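Long-range contacts in cell division control protein 4 (Saccharomyces cerevisiae, PDB 3V7D), which recognises phosphorylated proteins such as the CDK inhibitor SIC1 as the substrate-binding F-box subunit of an SCF ubiquitin ligase, leading to their ubiquitination and degradation: residues His309-Tyr314 with Ala328-Thr333; Asp289-Val294 with Ile305-Thr310. The protein carries 1 engineered substitution. One frame throughout, in Å; residues are numbered along the deposited sequence.

Contact 1: residues His309-Tyr314 with Ala328-Thr333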
loop_
_atom_site.group_PDB
_atom_site.type_symbol
_atom_site.label_atom_id
_atom_site.label_comp_id
_atom_site.label_asym_id
_atom_site.label_seq_id
_atom_site.Cartn_x
_atom_site.Cartn_y
_atom_site.Cartn_z
ATOM N N HIS B 309 6.624 24.444 16.622
ATOM C CA HIS B 309 7.888 24.336 15.901
ATOM C C HIS B 309 8.676 25.626 16.111
ATOM O O HIS B 309 8.092 26.701 16.240
ATOM C CB HIS B 309 7.662 24.072 14.407
ATOM C CG HIS B 309 7.384 22.636 14.076
ATOM N ND1 HIS B 309 8.342 21.648 14.174
ATOM C CD2 HIS B 309 6.259 22.022 13.636
ATOM C CE1 HIS B 309 7.817 20.489 13.818
ATOM N NE2 HIS B 309 6.553 20.689 13.486
ATOM N N THR B 310 9.998 25.515 16.168
ATOM C CA THR B 310 10.838 26.681 16.415
ATOM C C THR B 310 11.512 27.174 15.135
ATOM O O THR B 310 12.350 28.077 15.173
ATOM C CB THR B 310 11.905 26.384 17.477
ATOM O OG1 THR B 310 12.603 25.183 17.123
ATOM C CG2 THR B 310 11.259 26.199 18.849
ATOM N N ASP B 311 11.143 26.582 14.006
ATOM C CA ASP B 311 11.683 27.014 12.720
ATOM C C ASP B 311 10.763 26.639 11.554
ATOM O O ASP B 311 9.709 26.035 11.755
ATOM C CB ASP B 311 13.093 26.460 12.512
ATOM C CG ASP B 311 13.993 27.433 11.779
ATOM O OD1 ASP B 311 13.462 28.282 11.035
ATOM O OD2 ASP B 311 15.228 27.357 11.946
ATOM N N ARG B 312 11.171 27.018 10.345
ATOM C CA ARG B 312 10.373 26.842 9.130
ATOM C C ARG B 312 9.736 25.461 8.974
ATOM O O ARG B 312 10.362 24.443 9.262
ATOM C CB ARG B 312 11.237 27.102 7.898
ATOM C CG ARG B 312 11.783 28.505 7.771
ATOM C CD ARG B 312 12.657 28.602 6.532
ATOM N NE ARG B 312 12.879 29.982 6.117
ATOM C CZ ARG B 312 13.519 30.330 5.006
ATOM N NH1 ARG B 312 14.000 29.396 4.193
ATOM N NH2 ARG B 312 13.676 31.612 4.706
ATOM N N ILE B 313 8.491 25.440 8.511
ATOM C CA ILE B 313 7.846 24.197 8.126
ATOM C C ILE B 313 8.110 23.971 6.642
ATOM O O ILE B 313 7.847 24.848 5.819
ATOM C CB ILE B 313 6.325 24.238 8.343
ATOM C CG1 ILE B 313 5.976 24.839 9.709
ATOM C CG2 ILE B 313 5.735 22.843 8.170
ATOM C CD1 ILE B 313 6.398 23.994 10.883
ATOM N N TYR B 314 8.629 22.800 6.299
ATOM C CA TYR B 314 8.985 22.513 4.916
ATOM C C TYR B 314 8.052 21.499 4.264
ATOM O O TYR B 314 7.919 21.463 3.044
ATOM C CB TYR B 314 10.437 22.042 4.822
ATOM C CG TYR B 314 11.414 23.173 4.615
ATOM C CD1 TYR B 314 11.935 23.876 5.692
ATOM C CD2 TYR B 314 11.803 23.551 3.336
ATOM C CE1 TYR B 314 12.826 24.917 5.502
ATOM C CE2 TYR B 314 12.691 24.587 3.136
ATOM C CZ TYR B 314 13.201 25.268 4.219
ATOM O OH TYR B 314 14.086 26.305 4.016
ATOM N N ALA B 328 6.915 18.604 9.217
ATOM C CA ALA B 328 8.367 18.454 9.215
ATOM C C ALA B 328 9.020 19.821 9.131
ATOM O O ALA B 328 8.600 20.667 8.342
ATOM C CB ALA B 328 8.817 17.568 8.060
ATOM N N SER B 329 10.050 20.042 9.938
ATOM C CA SER B 329 10.570 21.393 10.104
ATOM C C SER B 329 12.083 21.522 10.006
ATOM O O SER B 329 12.820 20.548 10.131
ATOM C CB SER B 329 10.093 21.984 11.436
ATOM O OG SER B 329 10.774 23.193 11.739
ATOM N N MET B 330 12.528 22.756 9.795
ATOM C CA MET B 330 13.942 23.086 9.794
ATOM C C MET B 330 14.530 22.915 11.199
ATOM O O MET B 330 15.747 22.843 11.365
ATOM C CB MET B 330 14.140 24.517 9.294
ATOM C CG MET B 330 15.585 24.914 9.062
ATOM S SD MET B 330 15.724 26.565 8.352
ATOM C CE MET B 330 17.494 26.820 8.442
ATOM N N ASP B 331 13.665 22.831 12.208
ATOM C CA ASP B 331 14.126 22.601 13.577
ATOM C C ASP B 331 14.531 21.146 13.831
ATOM O O ASP B 331 14.788 20.764 14.968
ATOM C CB ASP B 331 13.098 23.081 14.620
ATOM C CG ASP B 331 11.784 22.301 14.581
ATOM O OD1 ASP B 331 11.736 21.176 14.039
ATOM O OD2 ASP B 331 10.786 22.820 15.122
ATOM N N THR B 332 14.570 20.353 12.757
ATOM C CA THR B 332 14.965 18.939 12.780
ATOM C C THR B 332 13.919 18.007 13.390
ATOM O O THR B 332 14.136 16.797 13.460
ATOM C CB THR B 332 16.317 18.686 13.503
ATOM O OG1 THR B 332 16.129 18.800 14.920
ATOM C CG2 THR B 332 17.391 19.670 13.040
ATOM N N THR B 333 12.790 18.553 13.833
ATOM C CA THR B 333 11.772 17.718 14.464
ATOM C C THR B 333 10.607 17.420 13.529
ATOM O O THR B 333 10.355 18.150 12.564
ATOM C CB THR B 333 11.209 18.350 15.759
ATOM O OG1 THR B 333 10.334 19.435 15.430
ATOM C CG2 THR B 333 12.331 18.852 16.652
#

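Contact 2: residues Asp289-Val294 with Ile305-Thr310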
loop_
_atom_site.group_PDB
_atom_site.type_symbol
_atom_site.label_atom_id
_atom_site.label_comp_id
_atom_site.label_asym_id
_atom_site.label_seq_id
_atom_site.Cartn_x
_atom_site.Cartn_y
_atom_site.Cartn_z
ATOM N N ASP B 289 6.631 30.661 8.653
ATOM C CA ASP B 289 6.414 31.311 9.949
ATOM C C ASP B 289 6.417 30.323 11.119
ATOM O O ASP B 289 6.001 30.667 12.226
ATOM C CB ASP B 289 5.124 32.147 9.954
ATOM C CG ASP B 289 3.860 31.305 9.802
ATOM O OD1 ASP B 289 3.907 30.068 9.978
ATOM O OD2 ASP B 289 2.796 31.895 9.514
ATOM N N ASN B 290 6.861 29.096 10.851
ATOM C CA ASN B 290 6.967 28.026 11.855
ATOM C C ASN B 290 5.635 27.443 12.334
ATOM O O ASN B 290 5.596 26.715 13.326
ATOM C CB ASN B 290 7.800 28.463 13.071
ATOM C CG ASN B 290 9.038 29.239 12.686
ATOM O OD1 ASN B 290 9.418 29.284 11.516
ATOM N ND2 ASN B 290 9.681 29.855 13.673
ATOM N N THR B 291 4.549 27.757 11.639
ATOM C CA THR B 291 3.234 27.282 12.048
ATOM C C THR B 291 2.515 26.561 10.916
ATOM O O THR B 291 2.843 26.730 9.740
ATOM C CB THR B 291 2.325 28.443 12.501
ATOM O OG1 THR B 291 1.943 29.227 11.361
ATOM C CG2 THR B 291 3.035 29.329 13.519
ATOM N N LEU B 292 1.524 25.759 11.281
ATOM C CA LEU B 292 0.629 25.179 10.296
ATOM C C LEU B 292 -0.795 25.613 10.592
ATOM O O LEU B 292 -1.135 25.913 11.736
ATOM C CB LEU B 292 0.710 23.655 10.302
ATOM C CG LEU B 292 2.087 23.040 10.069
ATOM C CD1 LEU B 292 2.735 22.689 11.400
ATOM C CD2 LEU B 292 1.958 21.822 9.187
ATOM N N ILE B 293 -1.628 25.648 9.559
ATOM C CA ILE B 293 -3.037 25.943 9.755
ATOM C C ILE B 293 -3.901 24.859 9.124
ATOM O O ILE B 293 -3.641 24.417 8.003
ATOM C CB ILE B 293 -3.422 27.333 9.193
ATOM C CG1 ILE B 293 -2.606 28.429 9.882
ATOM C CG2 ILE B 293 -4.899 27.593 9.400
ATOM C CD1 ILE B 293 -2.983 29.841 9.461
ATOM N N VAL B 294 -4.913 24.418 9.864
ATOM C CA VAL B 294 -5.887 23.468 9.346
ATOM C C VAL B 294 -7.112 24.236 8.880
ATOM O O VAL B 294 -7.777 24.897 9.676
ATOM C CB VAL B 294 -6.309 22.455 10.419
ATOM C CG1 VAL B 294 -7.244 21.413 9.822
ATOM C CG2 VAL B 294 -5.087 21.795 11.036
ATOM N N ILE B 305 -4.645 26.469 14.587
ATOM C CA ILE B 305 -3.296 26.915 14.302
ATOM C C ILE B 305 -2.357 26.028 15.097
ATOM O O ILE B 305 -2.448 25.955 16.324
ATOM C CB ILE B 305 -3.073 28.375 14.701
ATOM C CG1 ILE B 305 -4.074 29.282 13.980
ATOM C CG2 ILE B 305 -1.646 28.789 14.387
ATOM C CD1 ILE B 305 -3.954 30.750 14.351
ATOM N N LEU B 306 -1.469 25.340 14.391
ATOM C CA LEU B 306 -0.554 24.408 15.023
ATOM C C LEU B 306 0.783 25.088 15.304
ATOM O O LEU B 306 1.629 25.226 14.416
ATOM C CB LEU B 306 -0.375 23.172 14.140
ATOM C CG LEU B 306 -1.686 22.514 13.688
ATOM C CD1 LEU B 306 -1.418 21.243 12.889
ATOM C CD2 LEU B 306 -2.602 22.225 14.880
ATOM N N SER B 307 0.958 25.516 16.550
ATOM C CA SER B 307 2.146 26.254 16.957
ATOM C C SER B 307 3.023 25.388 17.843
ATOM O O SER B 307 2.522 24.545 18.585
ATOM C CB SER B 307 1.747 27.516 17.728
ATOM O OG SER B 307 0.767 28.258 17.026
ATOM N N GLY B 308 4.332 25.607 17.781
ATOM C CA GLY B 308 5.257 24.840 18.594
ATOM C C GLY B 308 6.608 24.610 17.943
ATOM O O GLY B 308 7.625 24.568 18.634
ATOM N N HIS B 309 6.624 24.444 16.622
ATOM C CA HIS B 309 7.888 24.336 15.901
ATOM C C HIS B 309 8.676 25.626 16.111
ATOM O O HIS B 309 8.092 26.701 16.240
ATOM C CB HIS B 309 7.662 24.072 14.407
ATOM C CG HIS B 309 7.384 22.636 14.076
ATOM N ND1 HIS B 309 8.342 21.648 14.174
ATOM C CD2 HIS B 309 6.259 22.022 13.636
ATOM C CE1 HIS B 309 7.817 20.489 13.818
ATOM N NE2 HIS B 309 6.553 20.689 13.486
ATOM N N THR B 310 9.998 25.515 16.168
ATOM C CA THR B 310 10.838 26.681 16.415
ATOM C C THR B 310 11.512 27.174 15.135
ATOM O O THR B 310 12.350 28.077 15.173
ATOM C CB THR B 310 11.905 26.384 17.477
ATOM O OG1 THR B 310 12.603 25.183 17.123
ATOM C CG2 THR B 310 11.259 26.199 18.849
HETATM O O HOH W 1 5.014 27.382 15.926
HETATM O O HOH W 2 4.510 24.731 14.401
#

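Contact 1: residues His309-Tyr314 with Ala328-Thr333
His309 and Asp331 meet through a His-carboxylate hydrogen bond: ND1 of His309 donates to OD2 of Asp331 over 2.9 Å. The oxygen lies only 1° out of the imidazole plane and is approached on its syn side. On its anti lone pair the same OD2 takes the backbone N of Thr310 at 3.0 Å. OD1 is also used twice, by Thr333 N in an Asx turn and by Thr333 OG1 at 2.6 Å, both from one face of the carboxylate. The aspartate, a middle residue of the type I turn from Ser329 to Thr332, reaches these donors with its CG between backbone N and carbonyl carbon (chi1 65°). An alanine here would probably leave His309 ND1 and the Thr310 amide without their shared acceptor, and the imidazole, still joined to Ser327, is likely to be freer to turn.

Arg312 O likewise has two donors. Met330 N comes in the carbonyl plane at 2.8 Å, whereas Ser329 OG stands above that plane, also at 2.8 Å. Ser329 OG in turn accepts from Asp331 N, forming an ST turn. Tyr314 N closes the strand pairing on Ala328 O at 3.0 Å. Outside these bonds, Met330 CB packs 4.0 Å from Tyr314 CE1.

NE2 of His309 is hydrogen-bonded to Ser327, giving the Asp-His-Ser network characteristic of WD40 repeats. The contact thus fastens the approach to strand 313-319 onto the end of strand 324-329, while Ala328 packs on strand 355-360 of the next blade and Tyr314 touches the bound peptide.

Contact 2: residues Asp289-Val294 with Ile305-Thr310
Leu292 and Leu306 form a hydrogen-bonded antiparallel pair, with Leu306 N donating to Leu292 O at 2.7 Å and Leu292 N returning a longer bond of 3.2 Å to Leu306 O. Both are nearly straight, at 169° and 166°. They hold together the two outer strands, 292-296 and 301-306, of one four-stranded WD40 propeller blade; the second strand leads directly into WD repeat 5, so the chain goes from closing one blade to starting the next.

Beyond Leu306 the backbones part, and two waters take over the bridging. One accepts from Gly308 N at 2.7 Å, the other from His309 N at 3.1 Å, and each lies within hydrogen-bonding range of Asn290 O, so the waters probably bridge the diverging chains. Gly308 makes this bend with backbone angles at which a CB would be jammed against the preceding carbonyl oxygen.

On the other strand, OD1 of Asp289 accepts from Thr291 N in an Asx turn and also from Thr291 OG1, while its OD2 binds His269 ND1 and Met270 N. This is the equivalent in repeat 4 of the histidine-aspartate network of the following repeat.

Packing divides between the two faces of the hairpin. Ile293 and Ile305 meet on one, CG1 to CG1 at 4.4 Å, beside His269. On the other, Leu306 CB lies 4.0 Å from Leu292 CB and Leu306 CD1 lies 4.1 Å from Val294 CG2, with Cys325 of the next blade touching both leucines. Leu292 extends over this face toward the histidine, its chi2 of 97° turning CD1 to the edge of the His309 ring, 4.2 Å from CD2.

How the contacts relate
Contact 1 and contact 2 lie in successive blades of the propeller, their centres about 9 Å apart, and share His309 and Thr310. Contact 2 ties the two outer strands of one blade; contact 1 ties the first two strands of the next, where Tyr314 packs on the bound peptide. Each is partly buried, with five buried residues. Their chemistry differs: contact 1 combines the Asp331 carboxylate and turn bonds with backbone carbonyl acceptors and has a single beta bridge across it, whereas contact 2 relies on backbone pairing, leucine and isoleucine packing, and waters where the strands diverge. The two also touch directly, Ile313 CG1 lying 3.7 Å from Thr291 O, a packing contact between the start of the inner strand 313-319 and the preceding blade.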